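Local atomic coordinates of chorismatase (Streptomyces hygroscopicus, PDB entry 4BPS), a protein that hydrolyses chorismate to (3R,4R)-3,4-dihydroxy-3,4-dihydrobenzoate and pyruvate in the biosynthesis of the immunosuppressants FK506 and FK520. Residues G257-Q262 with L335-E340; K297-R302 with A324-D329. All blocks are in the same frame, centred on the assembly; numbering follows the deposited sequence.

From the N terminus, the chain passes through many earlier strands and helices before helix 259-274, whose first turn and the residues before it form one half of contact 1, then strand 296-300, helix 306-314 and strand 323-327, and finally strand 337-343, which brings the other half. Contact 1 therefore closes a large loop of 72 residues, and contact 2 closes a smaller one of 21 residues nested wholly inside it. The two touch directly, their centres about 10 Å apart, because strands 296-300 and 337-343 are antiparallel neighbours in one sheet. Contact 2 pairs strands of that sheet, while contact 1 holds the helix start to the beginning of strand 337-343, which carries the proton acceptor Glu338.

Contact 1: residues G257-Q262 with L335-E340; sequences GDVTGQ and LLVEIE. With 3EB (3-(2-carboxyethyl)benzoic acid), chain B.
Gln262 OE1 is gripped twice: Leu336 N donates to it over 2.8 Å, and water 1 donates to the same oxygen while also donating to Val337 O. The Leu336 bond is moderately bent (154° at the hydrogen), with the donor tilted from the carbonyl plane. Gln262 CG stands anti to its carbonyl carbon (chi1 -70°) and the chain runs extended beyond it, carrying the amide across the Leu336 side chain at about a right angle. The NE2 end donates to Asp334 O and His255 O, so both ends of this buried amide are satisfied. Replacing Gln262 by alanine is likely to leave Leu336 N without its acceptor, water 1 with one anchor fewer, and Asp334 O and His255 O without their shared donor.

Apolar packing continues beside the amide. Leu336 CD1 reaches the turn before the helix, 3.6 Å from Asp258 N, while its CB meets Val259 CG2 at 3.8 Å. Val337 CG1 lies 3.9 Å from Val259 CG2 and 3.8 Å from Gln262 CB. Asp258 is the N-cap: its OD1 accepts from Gly261 N at 2.9 Å, the N-H coming from one side of the carboxylate, well off its plane.

Glu338, the proton acceptor, points away from the helix, and its OE2 comes within 3.2 Å of CA of the bound 3-(2-carboxyethyl)benzoic acid. The first turn of helix 259-274 thus packs behind the start of strand 337-343, on the side turned from the ligand; helix 306-314 adds Val309 against Val259 and Val337, and strand 239-249 flanks Leu335 and Glu338 through Ala246.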
loop_
_atom_site.group_PDB
_atom_site.type_symbol
_atom_site.label_atom_id
_atom_site.label_comp_id
_atom_site.label_asym_id
_atom_site.label_seq_id
_atom_site.Cartn_x
_atom_site.Cartn_y
_atom_site.Cartn_z
ATOM N N GLY A 257 8.488 -10.061 -20.006
ATOM C CA GLY A 257 9.890 -9.756 -20.246
ATOM C C GLY A 257 10.157 -8.349 -20.739
ATOM O O GLY A 257 11.306 -8.040 -21.056
ATOM N N ASP A 258 9.136 -7.481 -20.761
ATOM C CA ASP A 258 9.222 -6.170 -21.409
ATOM C C ASP A 258 8.843 -5.108 -20.366
ATOM O O ASP A 258 7.675 -4.788 -20.196
ATOM C CB ASP A 258 8.265 -6.191 -22.611
ATOM C CG ASP A 258 7.981 -4.830 -23.207
ATOM O OD1 ASP A 258 8.750 -3.869 -22.968
ATOM O OD2 ASP A 258 6.984 -4.737 -23.975
ATOM N N VAL A 259 9.835 -4.595 -19.641
ATOM C CA VAL A 259 9.519 -3.718 -18.520
ATOM C C VAL A 259 8.919 -2.406 -19.011
ATOM O O VAL A 259 8.089 -1.804 -18.318
ATOM C CB VAL A 259 10.735 -3.479 -17.615
ATOM C CG1 VAL A 259 11.790 -2.588 -18.286
ATOM C CG2 VAL A 259 10.291 -2.918 -16.288
ATOM N N THR A 260 9.341 -1.937 -20.180
ATOM C CA THR A 260 8.774 -0.710 -20.724
ATOM C C THR A 260 7.271 -0.892 -20.981
ATOM O O THR A 260 6.450 -0.068 -20.565
ATOM C CB THR A 260 9.499 -0.315 -22.011
ATOM O OG1 THR A 260 10.836 0.038 -21.682
ATOM C CG2 THR A 260 8.828 0.880 -22.689
ATOM N N GLY A 261 6.909 -1.973 -21.675
ATOM C CA GLY A 261 5.512 -2.240 -21.948
ATOM C C GLY A 261 4.686 -2.444 -20.681
ATOM O O GLY A 261 3.580 -1.910 -20.544
ATOM N N GLN A 262 5.229 -3.189 -19.709
ATOM C CA GLN A 262 4.522 -3.354 -18.441
ATOM C C GLN A 262 4.334 -2.017 -17.748
ATOM O O GLN A 262 3.274 -1.763 -17.171
ATOM C CB GLN A 262 5.208 -4.340 -17.497
ATOM C CG GLN A 262 5.123 -5.788 -17.981
ATOM C CD GLN A 262 5.517 -6.774 -16.914
ATOM O OE1 GLN A 262 5.686 -6.446 -15.734
ATOM N NE2 GLN A 262 5.668 -8.016 -17.310
ATOM N N LEU A 335 5.932 -10.231 -13.156
ATOM C CA LEU A 335 5.709 -8.793 -13.083
ATOM C C LEU A 335 7.032 -8.121 -12.764
ATOM O O LEU A 335 7.758 -8.543 -11.855
ATOM C CB LEU A 335 4.629 -8.451 -12.054
ATOM C CG LEU A 335 3.229 -8.972 -12.417
ATOM C CD1 LEU A 335 2.273 -8.757 -11.247
ATOM C CD2 LEU A 335 2.686 -8.323 -13.703
ATOM N N LEU A 336 7.320 -7.060 -13.510
ATOM C CA LEU A 336 8.630 -6.434 -13.511
ATOM C C LEU A 336 8.648 -5.042 -12.896
ATOM O O LEU A 336 9.724 -4.483 -12.634
ATOM C CB LEU A 336 9.125 -6.332 -14.958
ATOM C CG LEU A 336 9.142 -7.662 -15.724
ATOM C CD1 LEU A 336 9.479 -7.436 -17.187
ATOM C CD2 LEU A 336 10.109 -8.635 -15.082
ATOM N N VAL A 337 7.458 -4.456 -12.715
ATOM C CA VAL A 337 7.329 -3.075 -12.267
ATOM C C VAL A 337 5.921 -2.864 -11.742
ATOM O O VAL A 337 4.965 -3.476 -12.253
ATOM C CB VAL A 337 7.626 -2.097 -13.435
ATOM C CG1 VAL A 337 6.732 -2.358 -14.682
ATOM C CG2 VAL A 337 7.514 -0.625 -12.968
ATOM N N GLU A 338 5.770 -2.024 -10.717
ATOM C CA GLU A 338 4.451 -1.577 -10.294
ATOM C C GLU A 338 4.556 -0.143 -9.789
ATOM O O GLU A 338 5.634 0.294 -9.370
ATOM C CB GLU A 338 3.903 -2.401 -9.142
ATOM C CG GLU A 338 3.436 -3.749 -9.531
ATOM C CD GLU A 338 2.742 -4.427 -8.374
ATOM O OE1 GLU A 338 3.083 -4.101 -7.195
ATOM O OE2 GLU A 338 1.872 -5.276 -8.599
ATOM N N ILE A 339 3.435 0.569 -9.810
ATOM C CA ILE A 339 3.386 1.948 -9.383
ATOM C C ILE A 339 2.176 2.158 -8.477
ATOM O O ILE A 339 1.072 1.722 -8.815
ATOM C CB ILE A 339 3.284 2.900 -10.588
ATOM C CG1 ILE A 339 4.374 2.607 -11.621
ATOM C CG2 ILE A 339 3.361 4.358 -10.134
ATOM C CD1 ILE A 339 3.886 1.953 -12.858
ATOM N N GLU A 340 2.384 2.829 -7.336
ATOM C CA GLU A 340 1.295 3.287 -6.491
ATOM C C GLU A 340 1.399 4.809 -6.356
ATOM O O GLU A 340 2.436 5.409 -6.639
ATOM C CB GLU A 340 1.353 2.633 -5.097
ATOM C CG GLU A 340 2.573 3.015 -4.291
ATOM C CD GLU A 340 2.578 2.390 -2.906
ATOM O OE1 GLU A 340 2.641 1.147 -2.807
ATOM O OE2 GLU A 340 2.516 3.150 -1.890
HETATM C C 3EB B . -2.158 -7.480 -9.133
HETATM O O 3EB B . -2.644 -8.546 -8.741
HETATM C CA 3EB B . -0.705 -7.146 -8.940
HETATM O OAB 3EB B . -1.694 -8.747 -2.715
HETATM O OAD 3EB B . -2.036 -6.802 -1.703
HETATM C CAE 3EB B . -1.200 -5.434 -6.469
HETATM C CAF 3EB B . -1.716 -4.763 -5.367
HETATM C CAG 3EB B . -0.826 -6.775 -6.370
HETATM C CAH 3EB B . -1.856 -5.412 -4.153
HETATM C CAL 3EB B . -1.736 -7.500 -2.745
HETATM C CAM 3EB B . -0.993 -7.419 -5.143
HETATM C CAN 3EB B . -1.522 -6.757 -4.036
HETATM O OXT 3EB B . -2.848 -6.606 -9.785
HETATM C C2 3EB B . -0.202 -7.530 -7.533
HETATM O O HOH W 1 3.840 -5.068 -14.107
#

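Contact 2: residues K297-R302 with A324-D329; sequences KVYVRR and ALLHTD
The Arg301 guanidinium has Asp329 over one face, with Asp329 CA 4.0 Å above its plane and displaced from the group's centre. Arg301 NH1 lies 3.4 Å from Asp329 OD1, a salt bridge without a directed hydrogen bond, since the oxygen stands off the guanidinium plane. NH2 is instead hydrogen-bonded to Asn145 OD1, NE bonds Leu335 O, and water 2 joins Arg301 O to Asp329 OD1. At the edge of the His327 ring, Val300 O lies in plane, 3.3 Å from CD2; CG anti to the backbone N (chi1 175°) swings the ring there, and ND1 is hydrogen-bonded to Thr66 OG1. The Tyr299 ring meets Leu326 CD1 obliquely, at 3.8 Å from CE1, with Thr328 CG2 near CD1; its OH is hydrogen-bonded to Glu340 OE1.

Four backbone bonds define the parallel pairing. Val298 N to Ala324 O, at 2.9 Å, is nearly straight (165°), whereas Thr328 N to Val300 O, at 3.0 Å, bends to 142° where the strands end. Val298 and Leu325 project together from one face of the sheet, Val298 CB 3.8 Å from Leu325 CD1.

These strands are the two arms of a beta-alpha-beta unit whose helix 306-314 packs on Val298, Val300 and Leu325; Tyr299 and Thr328, on the other face, meet strand 178-184, and antiparallel strand 337-343 flanks strand 296-300.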
loop_
_atom_site.group_PDB
_atom_site.type_symbol
_atom_site.label_atom_id
_atom_site.label_comp_id
_atom_site.label_asym_id
_atom_site.label_seq_id
_atom_site.Cartn_x
_atom_site.Cartn_y
_atom_site.Cartn_z
ATOM N N LYS A 297 5.334 5.681 -5.479
ATOM C CA LYS A 297 6.413 4.710 -5.343
ATOM C C LYS A 297 6.360 3.787 -6.548
ATOM O O LYS A 297 5.280 3.299 -6.909
ATOM C CB LYS A 297 6.315 3.931 -4.033
ATOM C CG LYS A 297 6.646 4.843 -2.836
ATOM C CD LYS A 297 5.776 4.607 -1.624
ATOM C CE LYS A 297 5.944 3.222 -1.106
ATOM N NZ LYS A 297 4.830 2.867 -0.139
ATOM N N VAL A 298 7.523 3.573 -7.150
ATOM C CA VAL A 298 7.664 2.776 -8.354
ATOM C C VAL A 298 8.609 1.615 -8.001
ATOM O O VAL A 298 9.790 1.848 -7.743
ATOM C CB VAL A 298 8.226 3.631 -9.519
ATOM C CG1 VAL A 298 8.393 2.762 -10.770
ATOM C CG2 VAL A 298 7.314 4.816 -9.805
ATOM N N TYR A 299 8.052 0.409 -7.940
ATOM C CA TYR A 299 8.810 -0.768 -7.560
ATOM C C TYR A 299 9.302 -1.450 -8.810
ATOM O O TYR A 299 8.505 -1.674 -9.734
ATOM C CB TYR A 299 7.905 -1.717 -6.794
ATOM C CG TYR A 299 7.177 -1.116 -5.607
ATOM C CD1 TYR A 299 7.837 -0.865 -4.402
ATOM C CD2 TYR A 299 5.805 -0.841 -5.662
ATOM C CE1 TYR A 299 7.157 -0.367 -3.293
ATOM C CE2 TYR A 299 5.108 -0.342 -4.563
ATOM C CZ TYR A 299 5.798 -0.113 -3.374
ATOM O OH TYR A 299 5.161 0.345 -2.250
ATOM N N VAL A 300 10.602 -1.757 -8.863
ATOM C CA VAL A 300 11.218 -2.294 -10.071
ATOM C C VAL A 300 12.033 -3.520 -9.710
ATOM O O VAL A 300 12.903 -3.471 -8.828
ATOM C CB VAL A 300 12.148 -1.248 -10.734
ATOM C CG1 VAL A 300 12.729 -1.785 -12.022
ATOM C CG2 VAL A 300 11.368 0.069 -11.010
ATOM N N ARG A 301 11.758 -4.634 -10.394
ATOM C CA ARG A 301 12.373 -5.912 -10.041
ATOM C C ARG A 301 13.885 -5.959 -10.291
ATOM O O ARG A 301 14.637 -6.464 -9.441
ATOM C CB ARG A 301 11.680 -7.038 -10.818
ATOM C CG ARG A 301 12.344 -8.420 -10.637
ATOM C CD ARG A 301 11.547 -9.510 -11.343
ATOM N NE ARG A 301 10.210 -9.672 -10.785
ATOM C CZ ARG A 301 9.936 -10.395 -9.694
ATOM N NH1 ARG A 301 10.889 -11.074 -9.057
ATOM N NH2 ARG A 301 8.686 -10.408 -9.224
ATOM N N ARG A 302 14.312 -5.512 -11.471
ATOM C CA ARG A 302 15.721 -5.604 -11.872
ATOM C C ARG A 302 16.444 -4.271 -11.773
ATOM O O ARG A 302 15.946 -3.253 -12.261
ATOM C CB ARG A 302 15.855 -6.073 -13.320
ATOM C CG ARG A 302 15.178 -7.403 -13.609
ATOM C CD ARG A 302 15.740 -8.016 -14.900
ATOM N NE ARG A 302 15.659 -7.079 -16.022
ATOM C CZ ARG A 302 16.222 -7.258 -17.218
ATOM N NH1 ARG A 302 16.937 -8.356 -17.477
ATOM N NH2 ARG A 302 16.092 -6.318 -18.170
ATOM N N ALA A 324 9.475 8.054 -5.983
ATOM C CA ALA A 324 10.564 7.273 -5.407
ATOM C C ALA A 324 10.613 5.916 -6.076
ATOM O O ALA A 324 9.630 5.170 -6.060
ATOM C CB ALA A 324 10.340 7.082 -3.919
ATOM N N LEU A 325 11.763 5.579 -6.653
ATOM C CA LEU A 325 11.962 4.248 -7.243
ATOM C C LEU A 325 12.623 3.346 -6.208
ATOM O O LEU A 325 13.547 3.764 -5.516
ATOM C CB LEU A 325 12.802 4.317 -8.525
ATOM C CG LEU A 325 11.986 4.478 -9.822
ATOM C CD1 LEU A 325 11.321 5.841 -9.870
ATOM C CD2 LEU A 325 12.837 4.250 -11.055
ATOM N N LEU A 326 12.129 2.116 -6.103
ATOM C CA LEU A 326 12.606 1.134 -5.130
ATOM C C LEU A 326 12.879 -0.171 -5.875
ATOM O O LEU A 326 12.009 -0.660 -6.592
ATOM C CB LEU A 326 11.558 0.926 -4.037
ATOM C CG LEU A 326 11.319 2.144 -3.122
ATOM C CD1 LEU A 326 10.038 1.949 -2.305
ATOM C CD2 LEU A 326 12.518 2.377 -2.205
ATOM N N HIS A 327 14.064 -0.738 -5.661
ATOM C CA HIS A 327 14.482 -1.959 -6.312
ATOM C C HIS A 327 14.037 -3.142 -5.463
ATOM O O HIS A 327 14.655 -3.398 -4.408
ATOM C CB HIS A 327 15.989 -1.947 -6.468
ATOM C CG HIS A 327 16.524 -3.209 -7.030
ATOM N ND1 HIS A 327 17.754 -3.711 -6.678
ATOM C CD2 HIS A 327 15.969 -4.098 -7.891
ATOM C CE1 HIS A 327 17.945 -4.848 -7.322
ATOM N NE2 HIS A 327 16.877 -5.108 -8.059
ATOM N N THR A 328 12.975 -3.836 -5.867
ATOM C CA THR A 328 12.438 -4.931 -5.071
ATOM C C THR A 328 11.490 -5.767 -5.943
ATOM O O THR A 328 11.057 -5.332 -7.005
ATOM C CB THR A 328 11.737 -4.369 -3.821
ATOM O OG1 THR A 328 11.628 -5.407 -2.838
ATOM C CG2 THR A 328 10.361 -3.785 -4.154
ATOM N N ASP A 329 11.208 -6.980 -5.486
ATOM C CA ASP A 329 10.384 -7.916 -6.243
ATOM C C ASP A 329 8.888 -7.605 -6.169
ATOM O O ASP A 329 8.420 -6.886 -5.274
ATOM C CB ASP A 329 10.619 -9.334 -5.743
ATOM C CG ASP A 329 11.978 -9.915 -6.158
ATOM O OD1 ASP A 329 12.746 -9.283 -6.892
ATOM O OD2 ASP A 329 12.253 -11.063 -5.798
HETATM O O HOH W 2 14.473 -7.110 -6.662
#